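Local coordinates for 2-C-methyl-D-erythritol 4-phosphate cytidylyltransferase (Anaerococcus prevotii, PDB 4KT7), which probably catalyses the transfer of a cytidylyl group from CTP to 2-C-methyl-D-erythritol 4-phosphate, a step in isoprenoid biosynthesis, at residues 11-16 with 104-109; 38-43 with 66-71; 56-61 with 77-82; 91-96 with 175-180. All blocks are in the same frame, centred on the assembly; numbering follows the deposited sequence.

Interaction 1. Residues 11-16 with 104-109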
loop_
_atom_site.group_PDB
_atom_site.type_symbol
_atom_site.label_atom_id
_atom_site.label_comp_id
_atom_site.label_asym_id
_atom_site.label_seq_id
_atom_site.Cartn_x
_atom_site.Cartn_y
_atom_site.Cartn_z
ATOM N N SER A 11 26.422 -1.703 -13.455
ATOM C CA SER A 11 26.726 -1.300 -12.074
ATOM C C SER A 11 25.459 -1.338 -11.234
ATOM O O SER A 11 24.366 -1.099 -11.752
ATOM C CB SER A 11 27.270 0.127 -12.024
ATOM O OG SER A 11 28.404 0.268 -12.854
ATOM N N ALA A 12 25.597 -1.641 -9.940
ATOM C CA ALA A 12 24.464 -1.528 -9.020
ATOM C C ALA A 12 24.817 -0.549 -7.919
ATOM O O ALA A 12 25.942 -0.567 -7.399
ATOM C CB ALA A 12 24.079 -2.880 -8.435
ATOM N N ILE A 13 23.858 0.318 -7.603
ATOM C CA ILE A 13 23.971 1.286 -6.531
ATOM C C ILE A 13 22.952 0.893 -5.459
ATOM O O ILE A 13 21.749 0.931 -5.709
ATOM C CB ILE A 13 23.635 2.710 -7.053
ATOM C CG1 ILE A 13 24.689 3.171 -8.066
ATOM C CG2 ILE A 13 23.544 3.704 -5.910
ATOM C CD1 ILE A 13 24.386 4.535 -8.699
ATOM N N ILE A 14 23.438 0.492 -4.280
ATOM C CA ILE A 14 22.580 0.123 -3.151
ATOM C C ILE A 14 22.581 1.276 -2.151
ATOM O O ILE A 14 23.624 1.590 -1.561
ATOM C CB ILE A 14 23.131 -1.098 -2.394
ATOM C CG1 ILE A 14 23.353 -2.298 -3.328
ATOM C CG2 ILE A 14 22.196 -1.467 -1.256
ATOM C CD1 ILE A 14 22.088 -2.827 -3.954
ATOM N N THR A 15 21.443 1.926 -1.945
ATOM C CA THR A 15 21.446 3.057 -1.028
ATOM C C THR A 15 21.174 2.627 0.405
ATOM O O THR A 15 20.110 2.067 0.714
ATOM C CB THR A 15 20.471 4.176 -1.465
ATOM O OG1 THR A 15 19.155 3.636 -1.597
ATOM C CG2 THR A 15 20.916 4.785 -2.802
ATOM N N ALA A 16 22.144 2.888 1.280
ATOM C CA ALA A 16 21.967 2.685 2.713
ATOM C C ALA A 16 22.334 3.950 3.514
ATOM O O ALA A 16 22.860 3.865 4.626
ATOM C CB ALA A 16 22.790 1.480 3.189
ATOM N N GLU A 104 27.824 1.101 -18.433
ATOM C CA GLU A 104 26.830 1.575 -19.398
ATOM C C GLU A 104 25.399 1.409 -18.920
ATOM O O GLU A 104 24.479 1.982 -19.508
ATOM C CB GLU A 104 26.987 0.874 -20.745
ATOM C CG GLU A 104 28.260 1.214 -21.491
ATOM C CD GLU A 104 28.045 1.242 -22.991
ATOM O OE1 GLU A 104 27.391 2.196 -23.475
ATOM O OE2 GLU A 104 28.515 0.309 -23.680
ATOM N N LEU A 105 25.206 0.598 -17.885
ATOM C CA LEU A 105 23.867 0.345 -17.333
ATOM C C LEU A 105 23.926 0.414 -15.816
ATOM O O LEU A 105 24.897 -0.046 -15.224
ATOM C CB LEU A 105 23.369 -1.040 -17.762
ATOM C CG LEU A 105 23.226 -1.296 -19.260
ATOM C CD1 LEU A 105 23.043 -2.788 -19.553
ATOM C CD2 LEU A 105 22.073 -0.486 -19.849
ATOM N N VAL A 106 22.911 0.991 -15.171
ATOM C CA VAL A 106 22.940 1.087 -13.713
ATOM C C VAL A 106 21.618 0.644 -13.116
ATOM O O VAL A 106 20.544 1.075 -13.559
ATOM C CB VAL A 106 23.315 2.507 -13.213
ATOM C CG1 VAL A 106 22.471 3.561 -13.880
ATOM C CG2 VAL A 106 23.182 2.610 -11.692
ATOM N N LEU A 107 21.706 -0.257 -12.144
ATOM C CA LEU A 107 20.550 -0.682 -11.366
ATOM C C LEU A 107 20.653 -0.042 -9.978
ATOM O O LEU A 107 21.733 0.023 -9.386
ATOM C CB LEU A 107 20.543 -2.221 -11.274
ATOM C CG LEU A 107 19.533 -2.941 -10.372
ATOM C CD1 LEU A 107 19.142 -4.280 -11.009
ATOM C CD2 LEU A 107 20.110 -3.177 -8.976
ATOM N N THR A 108 19.535 0.451 -9.455
ATOM C CA THR A 108 19.536 1.037 -8.120
ATOM C C THR A 108 18.633 0.188 -7.246
ATOM O O THR A 108 17.682 -0.403 -7.750
ATOM C CB THR A 108 19.015 2.480 -8.143
ATOM O OG1 THR A 108 17.651 2.489 -8.614
ATOM C CG2 THR A 108 19.857 3.307 -9.089
ATOM N N HIS A 109 18.912 0.118 -5.948
ATOM C CA HIS A 109 18.042 -0.646 -5.047
ATOM C C HIS A 109 18.211 -0.146 -3.624
ATOM O O HIS A 109 19.329 0.230 -3.231
ATOM C CB HIS A 109 18.370 -2.137 -5.112
ATOM C CG HIS A 109 17.492 -2.998 -4.246
ATOM N ND1 HIS A 109 16.180 -3.298 -4.579
ATOM C CD2 HIS A 109 17.741 -3.634 -3.082
ATOM C CE1 HIS A 109 15.675 -4.100 -3.655
ATOM N NE2 HIS A 109 16.592 -4.319 -2.735
#

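Interaction 2. Residues 38-43 with 66-71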
loop_
_atom_site.group_PDB
_atom_site.type_symbol
_atom_site.label_atom_id
_atom_site.label_comp_id
_atom_site.label_asym_id
_atom_site.label_seq_id
_atom_site.Cartn_x
_atom_site.Cartn_y
_atom_site.Cartn_z
ATOM N N LYS A 38 21.568 -8.150 10.109
ATOM C CA LYS A 38 21.391 -6.754 9.722
ATOM C C LYS A 38 20.700 -6.724 8.359
ATOM O O LYS A 38 21.058 -7.494 7.470
ATOM C CB LYS A 38 22.742 -6.041 9.657
ATOM C CG LYS A 38 23.459 -5.939 10.996
ATOM C CD LYS A 38 24.821 -5.278 10.838
ATOM C CE LYS A 38 25.940 -6.135 11.426
ATOM N NZ LYS A 38 25.808 -6.330 12.891
ATOM N N VAL A 39 19.693 -5.868 8.206
ATOM C CA VAL A 39 18.917 -5.827 6.965
ATOM C C VAL A 39 19.784 -5.631 5.724
ATOM O O VAL A 39 19.550 -6.257 4.687
ATOM C CB VAL A 39 17.797 -4.776 7.037
ATOM C CG1 VAL A 39 17.167 -4.556 5.672
ATOM C CG2 VAL A 39 16.745 -5.217 8.066
ATOM N N LEU A 40 20.808 -4.795 5.837
ATOM C CA LEU A 40 21.651 -4.493 4.690
ATOM C C LEU A 40 22.427 -5.735 4.269
ATOM O O LEU A 40 22.698 -5.923 3.086
ATOM C CB LEU A 40 22.614 -3.342 5.005
ATOM C CG LEU A 40 23.528 -2.928 3.851
ATOM C CD1 LEU A 40 22.712 -2.529 2.625
ATOM C CD2 LEU A 40 24.449 -1.789 4.273
ATOM N N GLU A 41 22.772 -6.585 5.235
ATOM C CA GLU A 41 23.521 -7.804 4.939
ATOM C C GLU A 41 22.692 -8.788 4.127
ATOM O O GLU A 41 23.205 -9.440 3.221
ATOM C CB GLU A 41 23.990 -8.486 6.223
ATOM C CG GLU A 41 25.204 -7.866 6.871
ATOM C CD GLU A 41 25.691 -8.691 8.047
ATOM O OE1 GLU A 41 25.068 -8.619 9.129
ATOM O OE2 GLU A 41 26.681 -9.434 7.883
ATOM N N ILE A 42 21.410 -8.903 4.453
ATOM C CA ILE A 42 20.527 -9.806 3.718
ATOM C C ILE A 42 20.418 -9.320 2.272
ATOM O O ILE A 42 20.453 -10.113 1.321
ATOM C CB ILE A 42 19.120 -9.860 4.368
ATOM C CG1 ILE A 42 19.233 -10.265 5.844
ATOM C CG2 ILE A 42 18.196 -10.805 3.607
ATOM C CD1 ILE A 42 18.016 -9.920 6.661
ATOM N N THR A 43 20.300 -8.006 2.111
ATOM C CA THR A 43 20.187 -7.399 0.794
ATOM C C THR A 43 21.452 -7.628 -0.015
ATOM O O THR A 43 21.408 -8.085 -1.165
ATOM C CB THR A 43 19.986 -5.886 0.914
ATOM O OG1 THR A 43 18.858 -5.626 1.759
ATOM C CG2 THR A 43 19.761 -5.255 -0.465
ATOM N N ASP A 66 32.584 2.138 9.900
ATOM C CA ASP A 66 33.279 1.020 10.539
ATOM C C ASP A 66 32.515 -0.299 10.447
ATOM O O ASP A 66 33.090 -1.336 10.127
ATOM C CB ASP A 66 33.594 1.357 11.996
ATOM C CG ASP A 66 34.687 2.395 12.120
ATOM O OD1 ASP A 66 35.611 2.373 11.273
ATOM O OD2 ASP A 66 34.619 3.232 13.048
ATOM N N ILE A 67 31.220 -0.254 10.728
ATOM C CA ILE A 67 30.376 -1.435 10.592
ATOM C C ILE A 67 30.205 -1.819 9.120
ATOM O O ILE A 67 30.080 -3.005 8.789
ATOM C CB ILE A 67 29.001 -1.219 11.255
ATOM C CG1 ILE A 67 29.192 -0.799 12.714
ATOM C CG2 ILE A 67 28.154 -2.473 11.168
ATOM C CD1 ILE A 67 29.944 -1.811 13.557
ATOM N N ILE A 68 30.206 -0.823 8.233
ATOM C CA ILE A 68 30.170 -1.108 6.799
ATOM C C ILE A 68 31.404 -1.888 6.353
ATOM O O ILE A 68 31.287 -2.850 5.586
ATOM C CB ILE A 68 30.020 0.164 5.946
ATOM C CG1 ILE A 68 28.601 0.726 6.091
ATOM C CG2 ILE A 68 30.253 -0.144 4.473
ATOM C CD1 ILE A 68 27.524 -0.162 5.467
ATOM N N LYS A 69 32.578 -1.491 6.847
ATOM C CA LYS A 69 33.815 -2.200 6.545
ATOM C C LYS A 69 33.763 -3.656 7.014
ATOM O O LYS A 69 34.223 -4.570 6.317
ATOM C CB LYS A 69 35.000 -1.498 7.216
ATOM C CG LYS A 69 35.310 -0.112 6.678
ATOM C CD LYS A 69 36.510 0.487 7.418
ATOM C CE LYS A 69 36.936 1.825 6.821
ATOM N NZ LYS A 69 38.061 2.467 7.573
ATOM N N ASP A 70 33.217 -3.868 8.208
ATOM C CA ASP A 70 33.151 -5.206 8.792
ATOM C C ASP A 70 32.228 -6.088 7.960
ATOM O O ASP A 70 32.499 -7.265 7.727
ATOM C CB ASP A 70 32.639 -5.144 10.231
ATOM C CG ASP A 70 33.621 -4.478 11.180
ATOM O OD1 ASP A 70 34.812 -4.344 10.821
ATOM O OD2 ASP A 70 33.195 -4.103 12.294
ATOM N N ILE A 71 31.132 -5.501 7.510
ATOM C CA ILE A 71 30.184 -6.219 6.688
ATOM C C ILE A 71 30.815 -6.567 5.342
ATOM O O ILE A 71 30.650 -7.682 4.841
ATOM C CB ILE A 71 28.888 -5.404 6.532
ATOM C CG1 ILE A 71 28.057 -5.518 7.821
ATOM C CG2 ILE A 71 28.091 -5.851 5.313
ATOM C CD1 ILE A 71 26.982 -4.449 7.952
#

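Interaction 3. Residues 56-61 with 77-82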
loop_
_atom_site.group_PDB
_atom_site.type_symbol
_atom_site.label_atom_id
_atom_site.label_comp_id
_atom_site.label_asym_id
_atom_site.label_seq_id
_atom_site.Cartn_x
_atom_site.Cartn_y
_atom_site.Cartn_z
ATOM N N ILE A 56 29.325 -3.267 -7.453
ATOM C CA ILE A 56 28.298 -2.831 -6.507
ATOM C C ILE A 56 28.805 -1.643 -5.692
ATOM O O ILE A 56 29.858 -1.728 -5.040
ATOM C CB ILE A 56 27.934 -3.975 -5.528
ATOM C CG1 ILE A 56 27.392 -5.198 -6.282
ATOM C CG2 ILE A 56 26.926 -3.497 -4.465
ATOM C CD1 ILE A 56 27.060 -6.373 -5.345
ATOM N N ILE A 57 28.049 -0.549 -5.723
ATOM C CA ILE A 57 28.378 0.666 -4.978
ATOM C C ILE A 57 27.362 0.845 -3.859
ATOM O O ILE A 57 26.157 0.969 -4.122
ATOM C CB ILE A 57 28.293 1.935 -5.864
ATOM C CG1 ILE A 57 29.123 1.781 -7.138
ATOM C CG2 ILE A 57 28.751 3.163 -5.086
ATOM C CD1 ILE A 57 30.499 1.404 -6.895
ATOM N N LEU A 58 27.841 0.811 -2.618
ATOM C CA LEU A 58 27.013 1.104 -1.453
ATOM C C LEU A 58 27.102 2.581 -1.172
ATOM O O LEU A 58 28.184 3.165 -1.162
ATOM C CB LEU A 58 27.509 0.356 -0.219
ATOM C CG LEU A 58 27.224 -1.136 -0.175
ATOM C CD1 LEU A 58 28.136 -1.808 0.845
ATOM C CD2 LEU A 58 25.778 -1.333 0.216
ATOM N N VAL A 59 25.969 3.210 -0.935
ATOM C CA VAL A 59 26.030 4.594 -0.509
ATOM C C VAL A 59 25.617 4.627 0.957
ATOM O O VAL A 59 24.498 4.209 1.310
ATOM C CB VAL A 59 25.139 5.488 -1.383
ATOM C CG1 VAL A 59 25.358 6.933 -1.026
ATOM C CG2 VAL A 59 25.462 5.274 -2.885
ATOM N N ILE A 60 26.519 5.105 1.813
ATOM C CA ILE A 60 26.341 4.970 3.257
ATOM C C ILE A 60 26.339 6.296 4.013
ATOM O O ILE A 60 26.715 7.342 3.475
ATOM C CB ILE A 60 27.441 4.081 3.868
ATOM C CG1 ILE A 60 28.794 4.792 3.807
ATOM C CG2 ILE A 60 27.492 2.733 3.149
ATOM C CD1 ILE A 60 29.895 4.150 4.682
ATOM N N ARG A 61 25.918 6.240 5.273
ATOM C CA ARG A 61 26.148 7.343 6.188
ATOM C C ARG A 61 27.585 7.241 6.677
ATOM O O ARG A 61 28.074 6.138 6.937
ATOM C CB ARG A 61 25.201 7.246 7.382
ATOM C CG ARG A 61 23.745 7.463 7.036
ATOM C CD ARG A 61 22.880 7.358 8.285
ATOM N NE ARG A 61 23.511 7.952 9.464
ATOM C CZ ARG A 61 23.416 9.233 9.809
ATOM N NH1 ARG A 61 22.721 10.075 9.058
ATOM N NH2 ARG A 61 24.025 9.669 10.906
ATOM N N GLY A 77 33.671 -9.849 -3.909
ATOM C CA GLY A 77 33.421 -9.174 -5.170
ATOM C C GLY A 77 33.900 -7.746 -5.334
ATOM O O GLY A 77 34.562 -7.175 -4.458
ATOM N N ASN A 78 33.565 -7.176 -6.489
ATOM C CA ASN A 78 33.874 -5.789 -6.791
ATOM C C ASN A 78 32.849 -4.905 -6.094
ATOM O O ASN A 78 31.955 -4.325 -6.731
ATOM C CB ASN A 78 33.865 -5.564 -8.305
ATOM C CG ASN A 78 34.417 -4.207 -8.701
ATOM O OD1 ASN A 78 34.928 -3.461 -7.864
ATOM N ND2 ASN A 78 34.326 -3.885 -9.987
ATOM N N ILE A 79 32.973 -4.826 -4.773
ATOM C CA ILE A 79 32.043 -4.056 -3.959
ATOM C C ILE A 79 32.788 -2.962 -3.209
ATOM O O ILE A 79 33.786 -3.229 -2.542
ATOM C CB ILE A 79 31.337 -4.953 -2.926
ATOM C CG1 ILE A 79 30.653 -6.131 -3.618
ATOM C CG2 ILE A 79 30.330 -4.152 -2.114
ATOM C CD1 ILE A 79 29.678 -6.872 -2.723
ATOM N N ARG A 80 32.309 -1.730 -3.312
ATOM C CA ARG A 80 32.903 -0.649 -2.534
ATOM C C ARG A 80 31.822 0.314 -2.082
ATOM O O ARG A 80 30.640 0.124 -2.391
ATOM C CB ARG A 80 33.979 0.074 -3.345
ATOM C CG ARG A 80 33.457 0.667 -4.639
ATOM C CD ARG A 80 34.571 1.260 -5.507
ATOM N NE ARG A 80 33.996 2.032 -6.610
ATOM C CZ ARG A 80 33.688 1.518 -7.796
ATOM N NH1 ARG A 80 33.918 0.234 -8.037
ATOM N NH2 ARG A 80 33.148 2.285 -8.739
ATOM N N TYR A 81 32.219 1.346 -1.347
ATOM C CA TYR A 81 31.250 2.300 -0.816
ATOM C C TYR A 81 31.696 3.741 -0.978
ATOM O O TYR A 81 32.903 4.027 -1.010
ATOM C CB TYR A 81 30.971 1.996 0.661
ATOM C CG TYR A 81 32.160 2.179 1.590
ATOM C CD1 TYR A 81 32.484 3.429 2.107
ATOM C CD2 TYR A 81 32.931 1.090 1.983
ATOM C CE1 TYR A 81 33.558 3.590 2.969
ATOM C CE2 TYR A 81 34.011 1.244 2.839
ATOM C CZ TYR A 81 34.315 2.496 3.327
ATOM O OH TYR A 81 35.379 2.649 4.183
ATOM N N VAL A 82 30.712 4.637 -1.070
ATOM C CA VAL A 82 30.927 6.082 -1.005
ATOM C C VAL A 82 30.003 6.680 0.054
ATOM O O VAL A 82 29.013 6.048 0.449
ATOM C CB VAL A 82 30.664 6.778 -2.372
ATOM C CG1 VAL A 82 31.752 6.394 -3.368
ATOM C CG2 VAL A 82 29.306 6.396 -2.915
#

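Interaction 4. Residues 91-96 with 175-180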
loop_
_atom_site.group_PDB
_atom_site.type_symbol
_atom_site.label_atom_id
_atom_site.label_comp_id
_atom_site.label_asym_id
_atom_site.label_seq_id
_atom_site.Cartn_x
_atom_site.Cartn_y
_atom_site.Cartn_z
ATOM N N SER A 91 22.237 11.547 -2.451
ATOM C CA SER A 91 22.897 10.279 -2.191
ATOM C C SER A 91 23.078 9.448 -3.466
ATOM O O SER A 91 24.172 8.939 -3.749
ATOM C CB SER A 91 22.115 9.490 -1.141
ATOM O OG SER A 91 22.310 10.089 0.136
ATOM N N THR A 92 22.016 9.314 -4.246
ATOM C CA THR A 92 22.092 8.556 -5.488
ATOM C C THR A 92 23.163 9.148 -6.417
ATOM O O THR A 92 23.944 8.419 -7.034
ATOM C CB THR A 92 20.719 8.555 -6.155
ATOM O OG1 THR A 92 19.820 7.883 -5.266
ATOM C CG2 THR A 92 20.746 7.861 -7.530
ATOM N N PHE A 93 23.232 10.472 -6.479
ATOM C CA PHE A 93 24.220 11.119 -7.338
ATOM C C PHE A 93 25.649 10.844 -6.913
ATOM O O PHE A 93 26.530 10.701 -7.768
ATOM C CB PHE A 93 23.998 12.619 -7.411
ATOM C CG PHE A 93 24.728 13.276 -8.547
ATOM C CD1 PHE A 93 24.432 12.944 -9.851
ATOM C CD2 PHE A 93 25.710 14.222 -8.304
ATOM C CE1 PHE A 93 25.100 13.552 -10.915
ATOM C CE2 PHE A 93 26.383 14.835 -9.352
ATOM C CZ PHE A 93 26.080 14.493 -10.655
ATOM N N GLU A 94 25.902 10.767 -5.609
ATOM C CA GLU A 94 27.236 10.373 -5.147
ATOM C C GLU A 94 27.527 8.958 -5.638
ATOM O O GLU A 94 28.663 8.628 -5.994
ATOM C CB GLU A 94 27.338 10.393 -3.617
ATOM C CG GLU A 94 27.324 11.755 -2.975
ATOM C CD GLU A 94 28.378 12.682 -3.556
ATOM O OE1 GLU A 94 29.591 12.364 -3.461
ATOM O OE2 GLU A 94 27.987 13.727 -4.118
ATOM N N GLY A 95 26.494 8.114 -5.641
ATOM C CA GLY A 95 26.639 6.757 -6.144
ATOM C C GLY A 95 26.934 6.793 -7.639
ATOM O O GLY A 95 27.819 6.077 -8.109
ATOM N N LEU A 96 26.200 7.620 -8.385
ATOM C CA LEU A 96 26.388 7.721 -9.838
ATOM C C LEU A 96 27.749 8.275 -10.230
ATOM O O LEU A 96 28.317 7.862 -11.251
ATOM C CB LEU A 96 25.305 8.585 -10.484
ATOM C CG LEU A 96 23.868 8.044 -10.492
ATOM C CD1 LEU A 96 22.922 9.182 -10.836
ATOM C CD2 LEU A 96 23.697 6.904 -11.516
ATOM N N LEU A 175 21.983 8.204 -19.726
ATOM C CA LEU A 175 20.689 8.839 -19.685
ATOM C C LEU A 175 20.337 9.239 -18.269
ATOM O O LEU A 175 20.051 10.402 -18.022
ATOM C CB LEU A 175 19.630 7.913 -20.260
ATOM C CG LEU A 175 18.244 8.525 -20.440
ATOM C CD1 LEU A 175 18.347 9.829 -21.210
ATOM C CD2 LEU A 175 17.346 7.530 -21.191
ATOM N N ILE A 176 20.365 8.290 -17.329
ATOM C CA ILE A 176 20.025 8.634 -15.952
ATOM C C ILE A 176 20.992 9.647 -15.354
ATOM O O ILE A 176 20.572 10.543 -14.624
ATOM C CB ILE A 176 19.862 7.398 -15.032
ATOM C CG1 ILE A 176 19.126 7.777 -13.748
ATOM C CG2 ILE A 176 21.197 6.774 -14.695
ATOM C CD1 ILE A 176 17.737 8.362 -14.014
ATOM N N TYR A 177 22.281 9.540 -15.683
ATOM C CA TYR A 177 23.238 10.528 -15.205
ATOM C C TYR A 177 22.884 11.911 -15.757
ATOM O O TYR A 177 22.914 12.903 -15.021
ATOM C CB TYR A 177 24.667 10.150 -15.612
ATOM C CG TYR A 177 25.755 10.952 -14.911
ATOM C CD1 TYR A 177 26.100 12.231 -15.344
ATOM C CD2 TYR A 177 26.457 10.419 -13.830
ATOM C CE1 TYR A 177 27.108 12.962 -14.708
ATOM C CE2 TYR A 177 27.480 11.140 -13.201
ATOM C CZ TYR A 177 27.794 12.406 -13.641
ATOM O OH TYR A 177 28.790 13.118 -13.011
ATOM N N ALA A 178 22.564 11.988 -17.050
ATOM C CA ALA A 178 22.217 13.282 -17.655
ATOM C C ALA A 178 20.943 13.859 -17.024
ATOM O O ALA A 178 20.850 15.060 -16.742
ATOM C CB ALA A 178 22.047 13.146 -19.171
HETATM N N MSE A 179 19.964 12.998 -16.796
HETATM C CA MSE A 179 18.718 13.406 -16.153
HETATM C C MSE A 179 19.013 13.940 -14.755
HETATM O O MSE A 179 18.388 14.900 -14.307
HETATM C CB MSE A 179 17.763 12.210 -16.030
HETATM C CG MSE A 179 17.151 11.662 -17.340
HETATM SE SE MSE A 179 16.162 13.045 -18.272
HETATM C CE MSE A 179 17.582 13.573 -19.503
ATOM N N TYR A 180 19.956 13.300 -14.062
ATOM C CA TYR A 180 20.321 13.711 -12.713
ATOM C C TYR A 180 20.955 15.096 -12.683
ATOM O O TYR A 180 20.663 15.917 -11.794
ATOM C CB TYR A 180 21.203 12.652 -12.029
ATOM C CG TYR A 180 20.458 11.951 -10.920
ATOM C CD1 TYR A 180 19.643 10.865 -11.185
ATOM C CD2 TYR A 180 20.508 12.433 -9.618
ATOM C CE1 TYR A 180 18.928 10.233 -10.166
ATOM C CE2 TYR A 180 19.797 11.824 -8.602
ATOM C CZ TYR A 180 19.006 10.727 -8.882
ATOM O OH TYR A 180 18.295 10.125 -7.867
#

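Interaction 1. Residues 11-16 with 104-109
Ile-13 and Val-106 meet through branches that their first torsions set. In Ile-13, CG1 stands anti to the carbonyl carbon (chi1 -66°) and the chain runs on extended to CD1. In Val-106, CG2 is the branch anti to the backbone N. Ile-13 CD1 and Val-106 CG2 come to 3.8 Å, and the two side chains cross at a slant. Ile-14 lies on the other face of the sheet and is bent instead. Its chi2 of -64° turns CD1 to the neighbouring strand, 4.0 Å from His-109 CB. Both side chains leave the sheet together. Ala-12 shares that face, and its CB packs against CD2 of Leu-107.

The backbones are joined by five hydrogen bonds. Ser-11 N donates to Leu-105 O at 2.9 Å, and Leu-107 N returns to Ser-11 O at 2.8 Å. The ladder continues from Ile-13 N to Leu-107 O, from His-109 N to Ile-13 O, and from Thr-15 N to His-109 O. Ala-12 and Ile-14 turn their backbone groups to strand 55-60, so strand 10-16 is gripped along both edges.

Two polar side chains, Ser-11 and His-109, have partners beyond the two strands. His-109 NE2 is hydrogen-bonded to Arg-113 O, and its ring meets Phe-121 edge-to-face. Ser-11 OG bonds to Glu-55 and Ser-103.

Two neighbouring parallel strands at 21° to each other, buried and flanked by helices, are typical of the central sheet of the Rossmann-like GT-A nucleotidyltransferase fold.

Interaction 2. Residues 38-43 with 66-71
Ile-71 makes the widest contact, with all its branches in use. Its CD1 lies 3.7 Å from CD of Lys-38. Its CG1 and CG2 both press on Glu-41, each 3.8 Å from Glu-41 CG. The aliphatic parts of a lysine and a glutamate thus close over one isoleucine. Both cross it at a slant. In Lys-38 chi2 is extended and carries CD to Ile-71. The bend at chi3 (-126°) then sets CE, which lies near both Ile-71 and Ile-67. Ile-67 is a looser partner: its CG2 is 4.3 Å from Lys-38 CE.

Deeper in, Leu-40 meets Ile-68. With CG anti to the backbone N (chi1 -179°), Leu-40 carries CD2 to Ile-68 CD1, 3.7 Å away. The side chains cross at about a right angle. No hydrogen bond joins the two segments, so the contact is one of apolar surfaces.

Helices 39-48 and 65-73 both cover one face of the Rossmann-like sheet. Strand 55-60 connects them in the chain and runs beneath them. Leu-40 and Ile-68 are the residues that reach down to it. Leu-40 packs on Leu-58 and also on Ile-14 of strand 10-16. Ile-68 packs on Ile-60 and on Tyr-81 of strand 79-83.

Further out, Lys-38 occupies the N-cap position of its helix. Its backbone O takes weak bonds from Glu-41 N and Ile-42 N, 3.0 Å and 3.3 Å away. In the other helix, Ile-67 and Ile-71 are one turn apart, linked by Ile-71 N to Ile-67 O (3.0 Å), so both face Lys-38.

Interaction 3. Residues 56-61 with 77-82
The methyl CD1 of Ile-57 sits over the centre of one face of the Arg-80 guanidinium, 3.3 Å from Arg-80 CZ. The arginine chain follows the isoleucine outward. Asn-78 OD1 lies at the guanidinium edge, in its plane. The charged end has further partners: NH1 forms a salt bridge with Glu-55, and NH2 bonds to Ala-98 O. These two bonds probably fix the rotation of the group and keep that face against the isoleucine. The other flat group is the Tyr-81 ring, whose CD1 is 3.7 Å from Ile-60 CD1. Its OH is hydrogen-bonded to Glu-65.

On the face with Tyr-81, Ile-56 and Ile-79 pack alongside each other, CD1 to CD1 at 3.7 Å. Leu-58 CB and Tyr-81 CB are 3.9 Å apart. On the Arg-80 face, Val-82 CG2, set between its backbone N and carbonyl carbon, is the branch turned to strand 55-60. It meets CG2 of Ile-57 and CG2 of Val-59.

Five backbone bonds tie the strands. Ile-56 N starts the ladder at Asn-78 O (2.9 Å). Arg-80 N to Ile-56 O, Leu-58 N to Arg-80 O and Val-82 N to Leu-58 O follow. Ile-60 N closes it at Val-82 O (3.0 Å).

Leu-72 of helix 65-73 covers Leu-58, Ile-79 and Tyr-81. Two parallel strands joined by a helix packed on one face make a beta-alpha-beta crossover, the building unit of Rossmann-like folds.

Interaction 4. Residues 91-96 with 175-180
Leu-96 is the main bump of helix 88-97, and three side chains of helix 173-184 receive it. Its CD1 sits over one face of the Tyr-180 ring, a CH-pi contact of 4.0 Å from CD1 to the ring centroid. It is offset toward the rim. The second methyl, CD2, meets Ile-176 CG2 at 4.0 Å. The base of the side chain, CB, rests against CD2 of Tyr-177. The leucine thus fills the hollow between the two tyrosines and the isoleucine, which lie along one side of their helix.

Phe-93 is the second bump, one turn earlier. Its CG is anti to the backbone N (chi1 -164°), which swings the ring toward the other helix. The ring rests in the corner made by Tyr-177 and the base of Tyr-180. Phe-93 CE1 lies over one face of Tyr-177, 4.0 Å from its CZ, with the two planes at 43°. On the other partner, Phe-93 CD1 touches Tyr-180 CB at 3.9 Å, and the two side chains pass one another, each heading for the other's helix.

Tyr-180 is in turn the bump of its own helix. It reaches across Thr-92 at about a right angle, with OH 3.4 Å from Thr-92 CG2. That OH is hydrogen-bonded to Asp-193, and Thr-92 OG1 to Arg-88 O.

The helix axes stay 10.9 Å apart and cross at -134°, so large side chains span the gap. The helices share no hydrogen bond here. The contact therefore rests on apolar and aromatic packing, while the buried hydroxyls of Tyr-180 and Thr-92 are satisfied by partners outside it.

All four contacts belong to one sheet and the helices packed on its two faces. Interactions 1 and 3 are neighbouring strand pairs, 10 Å apart between centres. Strands 10-16 and 55-60 lie side by side, giving the order 105-110, 10-16, 55-60, 79-83. Interactions 2 and 4 lie on opposite faces, 24 Å apart between centres and not touching. Leu-40 of interaction 2 packs on Ile-14 and Leu-58; Gly-95 of interaction 4 packs on Ile-13 and Val-59. Along the chain, interactions 2 and 3 interleave and both fall within the span of interaction 1. Segment 175-180 is the last of the eight, so interaction 4 crosses interaction 1 and ties the later half to this Rossmann-like core.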